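Local coordinates for CELL WALL surface anchor family protein (Streptococcus pneumoniae, PDB 2WW8) that serves as the adhesin of the pneumococcal pilus, probably attaching the bacterium to host cells through an integrin-like domain that carries a metal site, at residues S236-R241 against A342-G347; T310-N315 against M351-A356. All blocks are in the same frame, centred on the assembly; numbering follows the deposited sequence.

Contact 1. Residues S236-R241 against A342-G347. With MG (magnesium ion), chain B.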
loop_
_atom_site.group_PDB
_atom_site.type_symbol
_atom_site.label_atom_id
_atom_site.label_comp_id
_atom_site.label_asym_id
_atom_site.label_seq_id
_atom_site.Cartn_x
_atom_site.Cartn_y
_atom_site.Cartn_z
ATOM N N SER A 236 -32.449 -27.336 11.654
ATOM C CA SER A 236 -33.224 -26.248 11.068
ATOM C C SER A 236 -32.340 -25.073 10.640
ATOM O O SER A 236 -32.783 -24.231 9.865
ATOM C CB SER A 236 -34.208 -25.703 12.102
ATOM O OG SER A 236 -33.549 -25.212 13.263
ATOM N N MET A 237 -31.120 -24.961 11.190
ATOM C CA MET A 237 -30.231 -23.870 10.722
ATOM C C MET A 237 -29.614 -24.128 9.351
ATOM O O MET A 237 -29.012 -23.244 8.792
ATOM C CB MET A 237 -29.093 -23.575 11.735
ATOM C CG MET A 237 -29.581 -23.172 13.132
ATOM S SD MET A 237 -30.115 -21.449 13.069
ATOM C CE MET A 237 -28.558 -20.558 12.963
ATOM N N SER A 238 -29.671 -25.356 8.842
ATOM C CA SER A 238 -29.191 -25.685 7.505
ATOM C C SER A 238 -29.513 -24.630 6.450
ATOM O O SER A 238 -30.665 -24.180 6.338
ATOM C CB SER A 238 -29.866 -27.014 7.098
ATOM O OG SER A 238 -29.758 -27.169 5.705
ATOM N N ASN A 239 -28.528 -24.250 5.639
ATOM C CA ASN A 239 -28.604 -23.020 4.857
ATOM C C ASN A 239 -29.745 -23.091 3.810
ATOM O O ASN A 239 -30.394 -22.067 3.477
ATOM C CB ASN A 239 -27.247 -22.809 4.175
ATOM C CG ASN A 239 -26.228 -22.191 5.131
ATOM O OD1 ASN A 239 -26.599 -21.388 5.975
ATOM N ND2 ASN A 239 -24.978 -22.588 5.046
ATOM N N ILE A 240 -29.956 -24.308 3.279
ATOM C CA ILE A 240 -30.909 -24.469 2.178
ATOM C C ILE A 240 -32.293 -24.575 2.826
ATOM O O ILE A 240 -33.283 -24.343 2.144
ATOM C CB ILE A 240 -30.615 -25.679 1.250
ATOM C CG1 ILE A 240 -30.673 -27.011 2.015
ATOM C CG2 ILE A 240 -29.294 -25.474 0.476
ATOM C CD1 ILE A 240 -30.735 -28.212 0.997
ATOM N N ARG A 241 -32.395 -24.843 4.133
ATOM C CA ARG A 241 -33.748 -24.949 4.697
ATOM C C ARG A 241 -34.460 -23.604 4.761
ATOM O O ARG A 241 -33.836 -22.546 4.555
ATOM C CB ARG A 241 -33.825 -25.679 6.026
ATOM C CG ARG A 241 -33.562 -27.210 5.917
ATOM C CD ARG A 241 -33.914 -27.983 7.245
ATOM N NE ARG A 241 -32.829 -28.881 7.683
ATOM C CZ ARG A 241 -32.596 -30.142 7.321
ATOM N NH1 ARG A 241 -33.400 -30.799 6.518
ATOM N NH2 ARG A 241 -31.516 -30.760 7.784
ATOM N N ALA A 342 -24.974 -26.240 8.914
ATOM C CA ALA A 342 -25.559 -27.187 9.831
ATOM C C ALA A 342 -25.849 -28.448 8.997
ATOM O O ALA A 342 -25.613 -28.498 7.801
ATOM C CB ALA A 342 -26.857 -26.605 10.446
ATOM N N GLU A 343 -26.388 -29.498 9.600
ATOM C CA GLU A 343 -26.492 -30.756 8.912
ATOM C C GLU A 343 -27.650 -30.576 7.905
ATOM O O GLU A 343 -28.791 -30.310 8.327
ATOM C CB GLU A 343 -26.747 -31.849 9.961
ATOM C CG GLU A 343 -27.141 -33.136 9.285
ATOM C CD GLU A 343 -25.998 -33.591 8.364
ATOM O OE1 GLU A 343 -24.822 -33.585 8.847
ATOM O OE2 GLU A 343 -26.316 -33.879 7.187
ATOM N N ASP A 344 -27.324 -30.656 6.609
ATOM C CA ASP A 344 -28.248 -30.431 5.475
ATOM C C ASP A 344 -29.184 -31.586 5.072
ATOM O O ASP A 344 -30.255 -31.385 4.466
ATOM C CB ASP A 344 -27.470 -30.067 4.207
ATOM C CG ASP A 344 -26.849 -28.681 4.291
ATOM O OD1 ASP A 344 -27.287 -27.885 5.174
ATOM O OD2 ASP A 344 -25.946 -28.396 3.451
ATOM N N HIS A 345 -28.731 -32.798 5.360
ATOM C CA HIS A 345 -29.457 -34.021 4.999
ATOM C C HIS A 345 -30.648 -34.221 5.945
ATOM O O HIS A 345 -30.795 -33.460 6.897
ATOM C CB HIS A 345 -28.458 -35.185 5.055
ATOM C CG HIS A 345 -27.289 -34.972 4.140
ATOM N ND1 HIS A 345 -26.125 -34.344 4.543
ATOM C CD2 HIS A 345 -27.155 -35.201 2.812
ATOM C CE1 HIS A 345 -25.310 -34.230 3.506
ATOM N NE2 HIS A 345 -25.909 -34.743 2.441
ATOM N N ASP A 346 -31.493 -35.201 5.629
ATOM C CA ASP A 346 -32.490 -35.699 6.569
ATOM C C ASP A 346 -31.882 -36.819 7.436
ATOM O O ASP A 346 -30.642 -36.994 7.521
ATOM C CB ASP A 346 -33.768 -36.117 5.810
ATOM C CG ASP A 346 -34.286 -34.986 4.870
ATOM O OD1 ASP A 346 -33.849 -33.807 5.010
ATOM O OD2 ASP A 346 -35.141 -35.232 3.976
ATOM N N GLY A 347 -32.774 -37.556 8.082
ATOM C CA GLY A 347 -32.404 -38.532 9.080
ATOM C C GLY A 347 -31.575 -39.708 8.616
ATOM O O GLY A 347 -31.251 -40.599 9.443
HETATM MG MG MG B . -33.496 -25.147 15.444
HETATM O O HOH W 1 -25.983 -25.670 5.956
HETATM O O HOH W 2 -34.229 -27.041 15.512
HETATM O O HOH W 3 -33.313 -24.766 17.485
HETATM O O HOH W 4 -35.482 -24.554 15.132
#
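R241 and S238 carry the polar part of this contact, each gripping the 342-347 loop. The guanidinium of R241 uses its edge: NH2 gives a nearly straight hydrogen bond to O of H345 (2.9 Å, 173°), in the guanidinium plane, and a weaker, bent one to O of E343. R241 NH1 adds a weak salt bridge to OD1 of D346 at 3.4 Å, the two planar groups turned 34° apart. NE bonds to O of N235 as well, which together with the straight bond to H345 limits how far the group can turn.

The chi1 of S238 (163°) swings OG toward D344, whose OD1 it meets at 2.6 Å in a hydrogen bond from above the carboxylate plane. D344 OD1 also lies 2.7 Å from water 1, which probably donates to it and takes N-H bonds from N239 and A342. Apolar contact is slight: CB of A342 packs on CB of M237 (4.0 Å).

S236, whose CB points away from the 342-347 loop, binds magnesium through OG (2.2 Å) alongside three waters, S234 and D387. A D-x-S-x-S loop following a parallel strand, with this metal, is the MIDAS motif of integrins and von Willebrand factor A domains.

Contact 2. Residues T310-N315 against M351-A356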
loop_
_atom_site.group_PDB
_atom_site.type_symbol
_atom_site.label_atom_id
_atom_site.label_comp_id
_atom_site.label_asym_id
_atom_site.label_seq_id
_atom_site.Cartn_x
_atom_site.Cartn_y
_atom_site.Cartn_z
ATOM N N THR A 310 -31.538 -47.844 18.221
ATOM C CA THR A 310 -32.229 -46.920 19.112
ATOM C C THR A 310 -31.248 -45.920 19.717
ATOM O O THR A 310 -31.636 -45.000 20.444
ATOM C CB THR A 310 -32.937 -47.696 20.212
ATOM O OG1 THR A 310 -31.985 -48.561 20.864
ATOM C CG2 THR A 310 -34.065 -48.536 19.511
ATOM N N SER A 311 -29.966 -46.085 19.441
ATOM C CA SER A 311 -29.041 -45.046 19.888
ATOM C C SER A 311 -27.974 -44.787 18.855
ATOM O O SER A 311 -27.728 -45.621 17.979
ATOM C CB SER A 311 -28.434 -45.421 21.251
ATOM O OG SER A 311 -27.487 -46.425 21.088
ATOM N N PHE A 312 -27.320 -43.632 18.949
ATOM C CA PHE A 312 -26.325 -43.251 17.966
ATOM C C PHE A 312 -25.178 -42.631 18.762
ATOM O O PHE A 312 -25.433 -41.834 19.683
ATOM C CB PHE A 312 -26.890 -42.163 17.012
ATOM C CG PHE A 312 -28.043 -42.640 16.132
ATOM C CD1 PHE A 312 -27.789 -43.316 14.926
ATOM C CD2 PHE A 312 -29.358 -42.498 16.545
ATOM C CE1 PHE A 312 -28.832 -43.773 14.090
ATOM C CE2 PHE A 312 -30.418 -42.972 15.752
ATOM C CZ PHE A 312 -30.150 -43.595 14.526
ATOM N N THR A 313 -23.958 -42.989 18.364
ATOM C CA THR A 313 -22.766 -42.518 19.072
ATOM C C THR A 313 -21.744 -42.005 18.071
ATOM O O THR A 313 -21.460 -42.659 17.048
ATOM C CB THR A 313 -22.111 -43.638 19.882
ATOM O OG1 THR A 313 -23.083 -44.088 20.828
ATOM C CG2 THR A 313 -20.858 -43.075 20.611
ATOM N N THR A 314 -21.210 -40.832 18.344
ATOM C CA THR A 314 -20.136 -40.322 17.463
ATOM C C THR A 314 -19.422 -39.153 18.135
ATOM O O THR A 314 -19.922 -38.697 19.149
ATOM C CB THR A 314 -20.693 -39.819 16.072
ATOM O OG1 THR A 314 -19.568 -39.463 15.230
ATOM C CG2 THR A 314 -21.584 -38.591 16.166
ATOM N N ASN A 315 -18.318 -38.642 17.585
ATOM C CA ASN A 315 -17.765 -37.347 18.018
ATOM C C ASN A 315 -18.554 -36.221 17.343
ATOM O O ASN A 315 -18.784 -36.229 16.128
ATOM C CB ASN A 315 -16.269 -37.220 17.655
ATOM C CG ASN A 315 -15.392 -38.193 18.447
ATOM O OD1 ASN A 315 -15.498 -39.389 18.221
ATOM N ND2 ASN A 315 -14.554 -37.706 19.373
ATOM N N MET A 351 -25.212 -37.609 11.565
ATOM C CA MET A 351 -25.073 -36.364 12.324
ATOM C C MET A 351 -26.377 -35.635 12.539
ATOM O O MET A 351 -26.480 -34.803 13.439
ATOM C CB MET A 351 -24.066 -35.401 11.704
ATOM C CG MET A 351 -22.663 -36.048 11.539
ATOM S SD MET A 351 -21.987 -36.489 13.209
ATOM C CE MET A 351 -22.207 -34.923 14.075
ATOM N N TYR A 352 -27.365 -35.937 11.706
ATOM C CA TYR A 352 -28.728 -35.392 11.901
ATOM C C TYR A 352 -29.274 -35.775 13.274
ATOM O O TYR A 352 -30.047 -35.014 13.906
ATOM C CB TYR A 352 -29.555 -35.970 10.727
ATOM C CG TYR A 352 -31.002 -35.516 10.716
ATOM C CD1 TYR A 352 -31.942 -36.100 11.568
ATOM C CD2 TYR A 352 -31.395 -34.438 9.912
ATOM C CE1 TYR A 352 -33.285 -35.647 11.576
ATOM C CE2 TYR A 352 -32.719 -33.986 9.917
ATOM C CZ TYR A 352 -33.634 -34.616 10.714
ATOM O OH TYR A 352 -34.928 -34.184 10.700
ATOM N N GLN A 353 -28.879 -36.963 13.756
ATOM C CA GLN A 353 -29.437 -37.433 15.027
ATOM C C GLN A 353 -29.007 -36.531 16.190
ATOM O O GLN A 353 -29.617 -36.637 17.246
ATOM C CB GLN A 353 -29.082 -38.893 15.329
ATOM C CG GLN A 353 -29.281 -39.808 14.048
ATOM C CD GLN A 353 -30.706 -39.756 13.502
ATOM O OE1 GLN A 353 -31.659 -39.711 14.290
ATOM N NE2 GLN A 353 -30.860 -39.770 12.166
ATOM N N PHE A 354 -27.993 -35.672 15.997
ATOM C CA PHE A 354 -27.477 -34.799 17.052
ATOM C C PHE A 354 -27.941 -33.367 16.935
ATOM O O PHE A 354 -27.430 -32.471 17.639
ATOM C CB PHE A 354 -25.920 -34.883 17.022
ATOM C CG PHE A 354 -25.416 -36.265 17.406
ATOM C CD1 PHE A 354 -25.466 -37.322 16.511
ATOM C CD2 PHE A 354 -24.992 -36.514 18.702
ATOM C CE1 PHE A 354 -25.043 -38.600 16.887
ATOM C CE2 PHE A 354 -24.556 -37.817 19.092
ATOM C CZ PHE A 354 -24.621 -38.834 18.206
ATOM N N GLY A 355 -28.924 -33.102 16.065
ATOM C CA GLY A 355 -29.256 -31.690 15.780
ATOM C C GLY A 355 -30.581 -31.157 16.306
ATOM O O GLY A 355 -31.229 -30.381 15.596
ATOM N N ALA A 356 -31.027 -31.603 17.473
ATOM C CA ALA A 356 -32.198 -31.040 18.136
ATOM C C ALA A 356 -31.746 -29.804 18.979
ATOM O O ALA A 356 -30.635 -29.318 18.795
ATOM C CB ALA A 356 -32.837 -32.082 19.067
#
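F312 and Q353 meet where the strand 311-315, part of an antiparallel sheet paired with strand 284-292, packs on the loop before helix 359-373, which opens with the 3-10 turn 351-353. The pairing illustrates how a strand beside the parallel sheet of a von Willebrand factor A-like domain can be joined to a neighbouring loop, here through F312, T314, Q353 and F354. F312 and T314, two residues apart on the strand, both direct their CB atoms toward the turn; F312 takes Q353 on its face, and both lean on F354.

The Q353 side chain lies flat on the F312 ring. Its CG sits almost exactly over the ring centre, 3.6 Å from the centroid and only 7° off the normal, a CH-pi contact; the amide beyond it stays stacked, its plane 28° from that of the ring. The bend at chi2 turns the amide back along the ring, so that OE1 comes near CE2, while NE2 makes a weak hydrogen bond to O of R349. W305 meets the F312 ring edge-to-face.

F354 inserts between F312 and T314, on the side of the strand to which both point. CG2 of T314 rests over one face of the F354 ring, 3.9 Å from the centroid and 29° off the normal, and CE1 of F354 approaches CB of F312 at 4.0 Å. CZ of F354 comes to 3.4 Å from the backbone O of F312. V287, on the neighbouring strand, also touches F354.

At the end of the strand the M351 chain, folded at both chi2 and chi3, crosses T314 at about a right angle. T314 thereby presents one methyl to two partners: its CG2 lies on the phenyl face of F354 and, at 3.7 Å, against SD of M351.

The two contacts hold one connection, the chain between helix 328-337 and helix 359-373, at successive places: contact 1 ties residues 342-347 to the metal-binding loop, and contact 2 packs residues 351-356 against the strand 311-315. Both are partly buried, each mixing buried residues with exposed ones. Their chemistry differs sharply. Contact 1, beside the magnesium, relies on charge, backbone carbonyls and a bridging water; contact 2, with F354 about 12 Å from the ion, relies on ring faces met by aliphatic carbons. Their centres lie 14 Å apart, and they touch: Y352 packs against H345 and D346, and M351 against E343.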